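Local coordinates for short afifavidin (Afifella pfennigii, PDB 6HDT), which binds biotin and 2-iminobiotin in a strong non-covalent complex, though its wider biological role is still obscure, at residues W23-G28 and G121-T126; G28-L33 and F44-A49. All blocks are in the same frame, centred on the assembly; numbering follows the deposited sequence. Where two conformers were deposited one is given.

Contact 1. Residues W23-G28 and G121-T126. With BTN (biotin), chain E.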
ATOM      1  N   TRP A  23      -5.014 -16.746   2.656  1.00 17.70           N
ATOM      2  CA  TRP A  23      -4.250 -16.835   1.445  1.00 18.11           C
ATOM      3  C   TRP A  23      -2.845 -17.353   1.709  1.00 17.98           C
ATOM      4  O   TRP A  23      -2.299 -17.142   2.793  1.00 21.27           O
ATOM      5  CB  TRP A  23      -4.148 -15.435   0.806  1.00 18.15           C
ATOM      6  CG  TRP A  23      -5.452 -14.741   0.647  1.00 18.61           C
ATOM      7  CD1 TRP A  23      -6.110 -14.046   1.598  1.00 20.19           C
ATOM      8  CD2 TRP A  23      -6.290 -14.715  -0.535  1.00 17.32           C
ATOM      9  NE1 TRP A  23      -7.291 -13.557   1.093  1.00 20.93           N
ATOM     10  CE2 TRP A  23      -7.428 -13.958  -0.212  1.00 18.89           C
ATOM     11  CE3 TRP A  23      -6.170 -15.233  -1.829  1.00 18.00           C
ATOM     12  CZ2 TRP A  23      -8.465 -13.726  -1.126  1.00 21.45           C
ATOM     13  CZ3 TRP A  23      -7.211 -14.998  -2.740  1.00 19.83           C
ATOM     14  CH2 TRP A  23      -8.329 -14.254  -2.384  1.00 19.79           C
ATOM     15  N   VAL A  24      -2.267 -17.949   0.667  1.00 19.15           N
ATOM     16  CA  VAL A  24      -0.894 -18.425   0.616  1.00 19.21           C
ATOM     17  C   VAL A  24      -0.242 -18.018  -0.716  1.00 20.04           C
ATOM     18  O   VAL A  24      -0.855 -18.054  -1.794  1.00 20.02           O
ATOM     19  CB  VAL A  24      -0.781 -19.944   0.861  1.00 19.13           C
ATOM     20  CG1 VAL A  24      -1.343 -20.748  -0.303  1.00 20.67           C
ATOM     21  CG2 VAL A  24       0.652 -20.355   1.080  1.00 23.31           C
ATOM     22  N   ASN A  25       1.001 -17.555  -0.647  1.00 21.83           N
ATOM     23  CA  ASN A  25       1.712 -17.274  -1.887  1.00 20.72           C
ATOM     24  C   ASN A  25       2.630 -18.434  -2.289  1.00 19.94           C
ATOM     25  O   ASN A  25       2.634 -19.479  -1.642  1.00 27.24           O
ATOM     26  CB  ASN A  25       2.390 -15.902  -1.869  1.00 19.79           C
ATOM     27  CG  ASN A  25       3.669 -15.888  -1.081  1.00 19.67           C
ATOM     28  OD1 ASN A  25       4.219 -16.925  -0.769  1.00 20.65           O
ATOM     29  ND2 ASN A  25       4.156 -14.697  -0.768  1.00 21.38           N
ATOM     30  N   GLN A  26       3.363 -18.250  -3.386  1.00 20.83           N
ATOM     31  CA  GLN A  26       4.162 -19.315  -4.008  1.00 23.76           C
ATOM     32  C   GLN A  26       5.351 -19.738  -3.128  1.00 21.86           C
ATOM     33  O   GLN A  26       5.893 -20.827  -3.281  1.00 25.83           O
ATOM     34  CB  GLN A  26       4.658 -18.878  -5.409  1.00 24.53           C
ATOM     35  CG  GLN A  26       5.735 -17.783  -5.422  1.00 22.68           C
ATOM     36  CD  GLN A  26       5.247 -16.406  -4.967  1.00 22.51           C
ATOM     37  OE1 GLN A  26       4.080 -16.048  -5.135  1.00 19.34           O
ATOM     38  NE2 GLN A  26       6.150 -15.622  -4.388  1.00 28.48           N
ATOM     39  N   ASP A  27       5.759 -18.860  -2.215  1.00 22.70           N
ATOM     40  CA  ASP A  27       6.792 -19.199  -1.272  1.00 21.51           C
ATOM     41  C   ASP A  27       6.252 -19.658   0.071  1.00 22.42           C
ATOM     42  O   ASP A  27       7.023 -19.841   1.000  1.00 27.83           O
ATOM     43  CB  ASP A  27       7.724 -18.011  -1.063  1.00 24.63           C
ATOM     44  CG  ASP A  27       8.547 -17.710  -2.301  1.00 31.13           C
ATOM     45  OD1 ASP A  27       9.183 -18.651  -2.826  1.00 39.77           O
ATOM     46  OD2 ASP A  27       8.545 -16.547  -2.747  1.00 39.55           O
ATOM     47  N   GLY A  28       4.937 -19.845   0.175  1.00 21.79           N
ATOM     48  CA  GLY A  28       4.308 -20.301   1.419  1.00 23.17           C
ATOM     49  C   GLY A  28       4.070 -19.242   2.489  1.00 19.44           C
ATOM     50  O   GLY A  28       3.684 -19.580   3.617  1.00 22.28           O
ATOM     51  N   GLY A 121       9.513  -7.403  -6.691  1.00 17.75           N
ATOM     52  CA  GLY A 121       9.215  -8.761  -7.037  1.00 15.70           C
ATOM     53  C   GLY A 121       7.734  -8.931  -7.317  1.00 15.26           C
ATOM     54  O   GLY A 121       6.978  -7.981  -7.384  1.00 16.43           O
ATOM     55  N   SER A 122       7.339 -10.177  -7.454  1.00 18.82           N
ATOM     56  CA  SER A 122       5.950 -10.538  -7.687  1.00 16.57           C
ATOM     57  C   SER A 122       5.537 -11.722  -6.794  1.00 20.80           C
ATOM     58  O   SER A 122       6.318 -12.645  -6.609  1.00 23.18           O
ATOM     59  CB  SER A 122       5.748 -10.896  -9.159  1.00 19.32           C
ATOM     60  OG  SER A 122       6.014  -9.754  -9.949  1.00 25.22           O
ATOM     61  N   ASP A 123       4.308 -11.668  -6.261  1.00 17.86           N
ATOM     62  CA  ASP A 123       3.703 -12.751  -5.501  1.00 16.48           C
ATOM     63  C   ASP A 123       2.314 -13.041  -6.090  1.00 18.48           C
ATOM     64  O   ASP A 123       1.541 -12.109  -6.410  1.00 17.26           O
ATOM     65  CB  ASP A 123       3.482 -12.410  -4.022  1.00 18.81           C
ATOM     66  CG  ASP A 123       4.752 -12.391  -3.196  1.00 19.24           C
ATOM     67  OD1 ASP A 123       5.803 -12.908  -3.657  1.00 21.03           O
ATOM     68  OD2 ASP A 123       4.680 -11.834  -2.058  1.00 21.66           O
ATOM     69  N   THR A 124       2.020 -14.325  -6.185  1.00 20.24           N
ATOM     70  CA  THR A 124       0.697 -14.819  -6.544  1.00 16.96           C
ATOM     71  C   THR A 124       0.128 -15.571  -5.343  1.00 18.36           C
ATOM     72  O   THR A 124       0.722 -16.560  -4.855  1.00 19.34           O
ATOM     73  CB  THR A 124       0.758 -15.756  -7.749  1.00 20.05           C
ATOM     74  OG1 THR A 124       1.344 -15.040  -8.837  1.00 27.59           O
ATOM     75  CG2 THR A 124      -0.645 -16.197  -8.155  1.00 21.17           C
ATOM     76  N   PHE A 125      -1.036 -15.105  -4.887  1.00 19.68           N
ATOM     77  CA  PHE A 125      -1.680 -15.634  -3.724  1.00 17.11           C
ATOM     78  C   PHE A 125      -2.824 -16.504  -4.164  1.00 20.15           C
ATOM     79  O   PHE A 125      -3.488 -16.203  -5.164  1.00 19.85           O
ATOM     80  CB  PHE A 125      -2.176 -14.517  -2.842  1.00 16.04           C
ATOM     81  CG  PHE A 125      -1.075 -13.674  -2.247  1.00 16.71           C
ATOM     82  CD1 PHE A 125      -0.622 -12.570  -2.913  1.00 16.59           C
ATOM     83  CD2 PHE A 125      -0.515 -14.010  -1.036  1.00 19.37           C
ATOM     84  CE1 PHE A 125       0.392 -11.758  -2.350  1.00 16.58           C
ATOM     85  CE2 PHE A 125       0.495 -13.235  -0.483  1.00 17.59           C
ATOM     86  CZ  PHE A 125       0.948 -12.122  -1.154  1.00 17.39           C
ATOM     87  N   THR A 126      -3.017 -17.613  -3.462  1.00 18.55           N
ATOM     88  CA  THR A 126      -4.212 -18.439  -3.719  1.00 22.39           C
ATOM     89  C   THR A 126      -5.083 -18.555  -2.475  1.00 18.89           C
ATOM     90  O   THR A 126      -4.578 -18.653  -1.325  1.00 26.61           O
ATOM     91  CB  THR A 126      -3.829 -19.826  -4.264  1.00 30.81           C
ATOM     92  OG1 THR A 126      -3.085 -20.543  -3.282  1.00 39.55           O
ATOM     93  CG2 THR A 126      -2.974 -19.700  -5.530  1.00 21.97           C
TER
HETATM   94  C11 BTN E 201      12.638  -8.073   5.390  1.00 23.01           C
HETATM   95  O11 BTN E 201      13.073  -6.910   5.280  1.00 25.42           O
HETATM   96  O12 BTN E 201      13.326  -9.071   5.069  1.00 20.06           O
HETATM   97  C10 BTN E 201      11.223  -8.240   5.916  1.00 21.42           C
HETATM   98  C9  BTN E 201      10.502  -9.443   5.311  1.00 21.76           C
HETATM   99  C8  BTN E 201      10.157  -9.235   3.834  1.00 20.34           C
HETATM  100  C7  BTN E 201       9.523 -10.454   3.170  1.00 21.27           C
HETATM  101  C2  BTN E 201       9.206 -10.136   1.712  1.00 18.21           C
HETATM  102  S1  BTN E 201       7.790  -9.082   1.453  1.00 17.34           S
HETATM  103  C6  BTN E 201       7.732  -9.491  -0.268  1.00 16.12           C
HETATM  104  C5  BTN E 201       8.087 -10.964  -0.342  1.00 16.64           C
HETATM  105  N1  BTN E 201       6.935 -11.816  -0.237  1.00 17.97           N
HETATM  106  C3  BTN E 201       6.881 -12.586   0.848  1.00 15.79           C
HETATM  107  O3  BTN E 201       5.975 -13.404   1.085  1.00 17.87           O
HETATM  108  N2  BTN E 201       7.976 -12.315   1.604  1.00 16.19           N
HETATM  109  C4  BTN E 201       8.861 -11.391   0.913  1.00 15.39           C
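Asn25 CB sits over one face of the Phe125 ring, a CH-pi contact 3.9 Å from CB to the ring centroid. With CG set between the backbone N and the carbonyl carbon (chi1 78°), the Asn25 amide lies alongside the ring, the two planes 41° apart. Trp89 meets Phe125 edge-to-face. The amide of Gln26 faces the strand with both ends. Its OE1 accepts from Thr124 N at 2.9 Å. Its NE2 gives a nearly straight bond of 2.8 Å to Asp123 OD1, with the oxygen in the amide plane but the nitrogen above the carboxylate plane. A second bond from NE2, to Asp27 OD2, helps fix the rotation of the amide. The contact closes the antiparallel avidin barrel, where the first strand meets the last. Val24 and Thr126 form a hydrogen-bonded pair there, with Val24 CG1 beside Thr126 OG1. A type I beta turn runs from Asn25 to Gly28, and within it Asn25 OD1 takes Asp27 N in an Asx turn. Asp123 OD2 accepts a hydrogen bond from biotin N1 at 2.9 Å, with an N-H...O angle of 172°, and another from Trp89 NE1. With an alanine here, biotin N1 and Trp89 NE1 would probably lose their shared acceptor, and Gln26 NE2 one of its bonds. Asn25 ND2 donates to biotin O3 at 2.9 Å.

Contact 2. Residues G28-L33 and F44-A49. With BTN (biotin), chain E.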
ATOM      1  N   GLY A  28       4.937 -19.845   0.175  1.00 21.79           N
ATOM      2  CA  GLY A  28       4.308 -20.301   1.419  1.00 23.17           C
ATOM      3  C   GLY A  28       4.070 -19.242   2.489  1.00 19.44           C
ATOM      4  O   GLY A  28       3.684 -19.580   3.617  1.00 22.28           O
ATOM      5  N   SER A  29       4.296 -17.970   2.159  1.00 17.35           N
ATOM      6  CA  SER A  29       3.864 -16.894   3.063  1.00 17.37           C
ATOM      7  C   SER A  29       2.332 -16.926   3.073  1.00 18.06           C
ATOM      8  O   SER A  29       1.687 -17.341   2.085  1.00 22.74           O
ATOM      9  CB  SER A  29       4.428 -15.524   2.682  1.00 19.27           C
ATOM     10  OG  SER A  29       5.854 -15.575   2.704  1.00 19.73           O
ATOM     11  N   THR A  30       1.776 -16.589   4.227  1.00 20.63           N
ATOM     12  CA  THR A  30       0.335 -16.574   4.395  1.00 21.20           C
ATOM     13  C   THR A  30      -0.122 -15.194   4.837  1.00 20.10           C
ATOM     14  O   THR A  30       0.622 -14.387   5.495  1.00 19.13           O
ATOM     15  CB  THR A  30      -0.149 -17.635   5.414  1.00 25.98           C
ATOM     16  OG1 THR A  30       0.566 -17.508   6.643  1.00 27.74           O
ATOM     17  CG2 THR A  30       0.065 -19.050   4.870  1.00 28.25           C
ATOM     18  N   MET A  31      -1.365 -14.913   4.508  1.00 19.88           N
ATOM     19  CA  MET A  31      -1.986 -13.732   5.039  1.00 17.87           C
ATOM     20  C   MET A  31      -3.462 -13.953   5.176  1.00 17.82           C
ATOM     21  O   MET A  31      -4.055 -14.774   4.453  1.00 20.41           O
ATOM     22  CB  MET A  31      -1.672 -12.531   4.152  1.00 17.67           C
ATOM     23  CG  MET A  31      -2.300 -12.581   2.775  1.00 18.08           C
ATOM     24  SD  MET A  31      -2.090 -11.056   1.832  1.00 20.28           S
ATOM     25  CE  MET A  31      -2.971 -11.612   0.371  1.00 19.23           C
ATOM     26  N   THR A  32      -4.052 -13.173   6.063  1.00 18.02           N
ATOM     27  CA  THR A  32      -5.486 -13.086   6.141  1.00 17.69           C
ATOM     28  C   THR A  32      -5.910 -11.654   5.831  1.00 18.87           C
ATOM     29  O   THR A  32      -5.312 -10.692   6.306  1.00 23.33           O
ATOM     30  CB  THR A  32      -6.019 -13.566   7.514  1.00 21.72           C
ATOM     31  OG1 THR A  32      -5.721 -14.951   7.705  1.00 22.05           O
ATOM     32  CG2 THR A  32      -7.516 -13.342   7.629  1.00 21.24           C
ATOM     33  N   LEU A  33      -6.953 -11.530   5.021  1.00 17.68           N
ATOM     34  CA  LEU A  33      -7.508 -10.246   4.624  1.00 19.66           C
ATOM     35  C   LEU A  33      -8.885 -10.076   5.210  1.00 19.41           C
ATOM     36  O   LEU A  33      -9.745 -10.969   5.131  1.00 20.54           O
ATOM     37  CB  LEU A  33      -7.604 -10.119   3.093  1.00 18.72           C
ATOM     38  CG  LEU A  33      -6.282 -10.159   2.326  1.00 19.97           C
ATOM     39  CD1 LEU A  33      -6.554 -10.066   0.843  1.00 22.66           C
ATOM     40  CD2 LEU A  33      -5.360  -9.042   2.775  1.00 20.68           C
ATOM     41  N   PHE A  44      -3.279  -9.464   8.570  1.00 20.37           N
ATOM     42  CA  PHE A  44      -1.921  -9.797   9.000  1.00 18.45           C
ATOM     43  C   PHE A  44      -1.231 -10.660   7.951  1.00 17.17           C
ATOM     44  O   PHE A  44      -1.879 -11.308   7.103  1.00 19.56           O
ATOM     45  CB  PHE A  44      -1.908 -10.496  10.365  1.00 18.76           C
ATOM     46  CG  PHE A  44      -2.398 -11.922  10.333  1.00 17.46           C
ATOM     47  CD1 PHE A  44      -1.538 -12.984  10.048  1.00 22.76           C
ATOM     48  CD2 PHE A  44      -3.730 -12.197  10.609  1.00 19.94           C
ATOM     49  CE1 PHE A  44      -2.008 -14.293  10.016  1.00 20.90           C
ATOM     50  CE2 PHE A  44      -4.190 -13.492  10.606  1.00 20.54           C
ATOM     51  CZ  PHE A  44      -3.338 -14.544  10.300  1.00 19.58           C
ATOM     52  N   TYR A  45       0.098 -10.639   8.014  1.00 18.16           N
ATOM     53  CA  TYR A  45       0.958 -11.289   7.054  1.00 16.49           C
ATOM     54  C   TYR A  45       2.014 -12.097   7.740  1.00 16.96           C
ATOM     55  O   TYR A  45       2.679 -11.609   8.652  1.00 19.59           O
ATOM     56  CB  TYR A  45       1.623 -10.253   6.155  1.00 15.95           C
ATOM     57  CG  TYR A  45       2.126 -10.799   4.841  1.00 16.29           C
ATOM     58  CD1 TYR A  45       3.384 -11.371   4.735  1.00 17.58           C
ATOM     59  CD2 TYR A  45       1.337 -10.720   3.694  1.00 16.89           C
ATOM     60  CE1 TYR A  45       3.853 -11.873   3.512  1.00 19.47           C
ATOM     61  CE2 TYR A  45       1.790 -11.212   2.482  1.00 18.13           C
ATOM     62  CZ  TYR A  45       3.060 -11.777   2.388  1.00 17.60           C
ATOM     63  OH  TYR A  45       3.536 -12.291   1.213  1.00 19.10           O
ATOM     64  N   VAL A  46       2.194 -13.327   7.280  1.00 16.45           N
ATOM     65  CA  VAL A  46       3.241 -14.180   7.829  1.00 18.28           C
ATOM     66  C   VAL A  46       4.207 -14.530   6.734  1.00 18.80           C
ATOM     67  O   VAL A  46       3.880 -15.264   5.796  1.00 20.60           O
ATOM     68  CB  VAL A  46       2.718 -15.436   8.533  1.00 19.15           C
ATOM     69  CG1 VAL A  46       3.892 -16.277   9.054  1.00 22.58           C
ATOM     70  CG2 VAL A  46       1.802 -15.045   9.682  1.00 19.09           C
ATOM     71  N   ASN A  47       5.409 -13.979   6.858  1.00 20.11           N
ATOM     72  CA  ASN A  47       6.460 -14.200   5.881  1.00 20.98           C
ATOM     73  C   ASN A  47       7.142 -15.548   6.109  1.00 20.42           C
ATOM     74  O   ASN A  47       7.599 -15.839   7.216  1.00 27.69           O
ATOM     75  CB  ASN A  47       7.460 -13.041   5.909  1.00 23.56           C
ATOM     76  CG  ASN A  47       8.704 -13.323   5.114  1.00 23.27           C
ATOM     77  OD1 ASN A  47       8.631 -13.845   4.011  1.00 21.24           O
ATOM     78  ND2 ASN A  47       9.873 -12.965   5.669  1.00 22.96           N
ATOM     79  N   ASN A  48       7.163 -16.369   5.064  1.00 23.88           N
ATOM     80  CA  ASN A  48       7.840 -17.641   5.162  0.50 24.24           C
ATOM     81  C   ASN A  48       8.890 -17.777   4.000  1.00 21.63           C
ATOM     82  O   ASN A  48       9.517 -18.817   3.832  1.00 32.03           O
ATOM     83  CB  ASN A  48       6.765 -18.772   5.319  0.50 24.24           C
ATOM     84  CG  ASN A  48       5.792 -18.544   6.537  0.50 23.97           C
ATOM     85  OD1 ASN A  48       6.219 -18.242   7.661  0.50 23.43           O
ATOM     86  ND2 ASN A  48       4.478 -18.707   6.306  0.50 19.69           N
ATOM     87  N   ALA A  49       9.121 -16.681   3.258  1.00 23.96           N
ATOM     88  CA  ALA A  49      10.035 -16.705   2.127  1.00 23.30           C
ATOM     89  C   ALA A  49      11.506 -16.760   2.548  1.00 25.61           C
ATOM     90  O   ALA A  49      11.946 -15.997   3.418  1.00 27.50           O
ATOM     91  CB  ALA A  49       9.814 -15.517   1.224  1.00 30.64           C
TER
HETATM   92  C11 BTN E 201      12.638  -8.073   5.390  1.00 23.01           C
HETATM   93  O11 BTN E 201      13.073  -6.910   5.280  1.00 25.42           O
HETATM   94  O12 BTN E 201      13.326  -9.071   5.069  1.00 20.06           O
HETATM   95  C10 BTN E 201      11.223  -8.240   5.916  1.00 21.42           C
HETATM   96  C9  BTN E 201      10.502  -9.443   5.311  1.00 21.76           C
HETATM   97  C8  BTN E 201      10.157  -9.235   3.834  1.00 20.34           C
HETATM   98  C7  BTN E 201       9.523 -10.454   3.170  1.00 21.27           C
HETATM   99  C2  BTN E 201       9.206 -10.136   1.712  1.00 18.21           C
HETATM  100  S1  BTN E 201       7.790  -9.082   1.453  1.00 17.34           S
HETATM  101  C6  BTN E 201       7.732  -9.491  -0.268  1.00 16.12           C
HETATM  102  C5  BTN E 201       8.087 -10.964  -0.342  1.00 16.64           C
HETATM  103  N1  BTN E 201       6.935 -11.816  -0.237  1.00 17.97           N
HETATM  104  C3  BTN E 201       6.881 -12.586   0.848  1.00 15.79           C
HETATM  105  O3  BTN E 201       5.975 -13.404   1.085  1.00 17.87           O
HETATM  106  N2  BTN E 201       7.976 -12.315   1.604  1.00 16.19           N
HETATM  107  C4  BTN E 201       8.861 -11.391   0.913  1.00 15.39           C
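Biotin O3, which also takes the amide of Asn25, is gripped by Ser29 OG and Tyr45 OH, each donating a hydrogen bond of 2.7 Å to it. Tyr45 lies on strand 40-46 of a beta hairpin in the avidin barrel, and Ser29 lies in the loop just before the partner strand 30-35. Thr30 with Val46 and Thr32 with Phe44 are antiparallel hydrogen-bonded pairs. Met31 and Tyr45 form the non-hydrogen-bonded pair between them. The Tyr45 ring has Thr30 O over one face, and O3 of biotin lies at its edge, in the ring plane. Met31 packs CB against Tyr45 CD2 at 3.5 Å. Its SD lies at the ring edge, a Met-aromatic contact 5.0 Å from the centroid. With CG trans to the backbone N (chi1 -159°), the Tyr45 ring carries OH to the ligand. Ser29 OG is used twice, since it also accepts Asn48 N at 2.8 Å in an almost straight bond. In one of the two conformers of Asn48, its ND2 donates to Gly28 O. On the ligand's ureido ring, N2 donates to Asn47 OD1 at 2.9 Å. This same OD1 accepts Ala49 N from above its carbonyl plane, closing an Asx turn.

In the fold
From the N terminus, the chain first passes a short helix, 7-14, and enters the barrel at strand 20-24. Residues 23-28 lead out of this strand and through a turn into strand 30-35. Gly28 belongs to both contacts. Contact 2 then closes a short loop, the hairpin of strands 30-35 and 40-46. Four more strands follow before 121-126, on strand 117-127, returns to 23-28 and closes contact 1. The small loop of contact 2 therefore lies wholly within the large loop of contact 1. Contact 1 joins the first and last strands, and contact 2 the second and third. Their centres are about 8 Å apart, and both touch the same biotin.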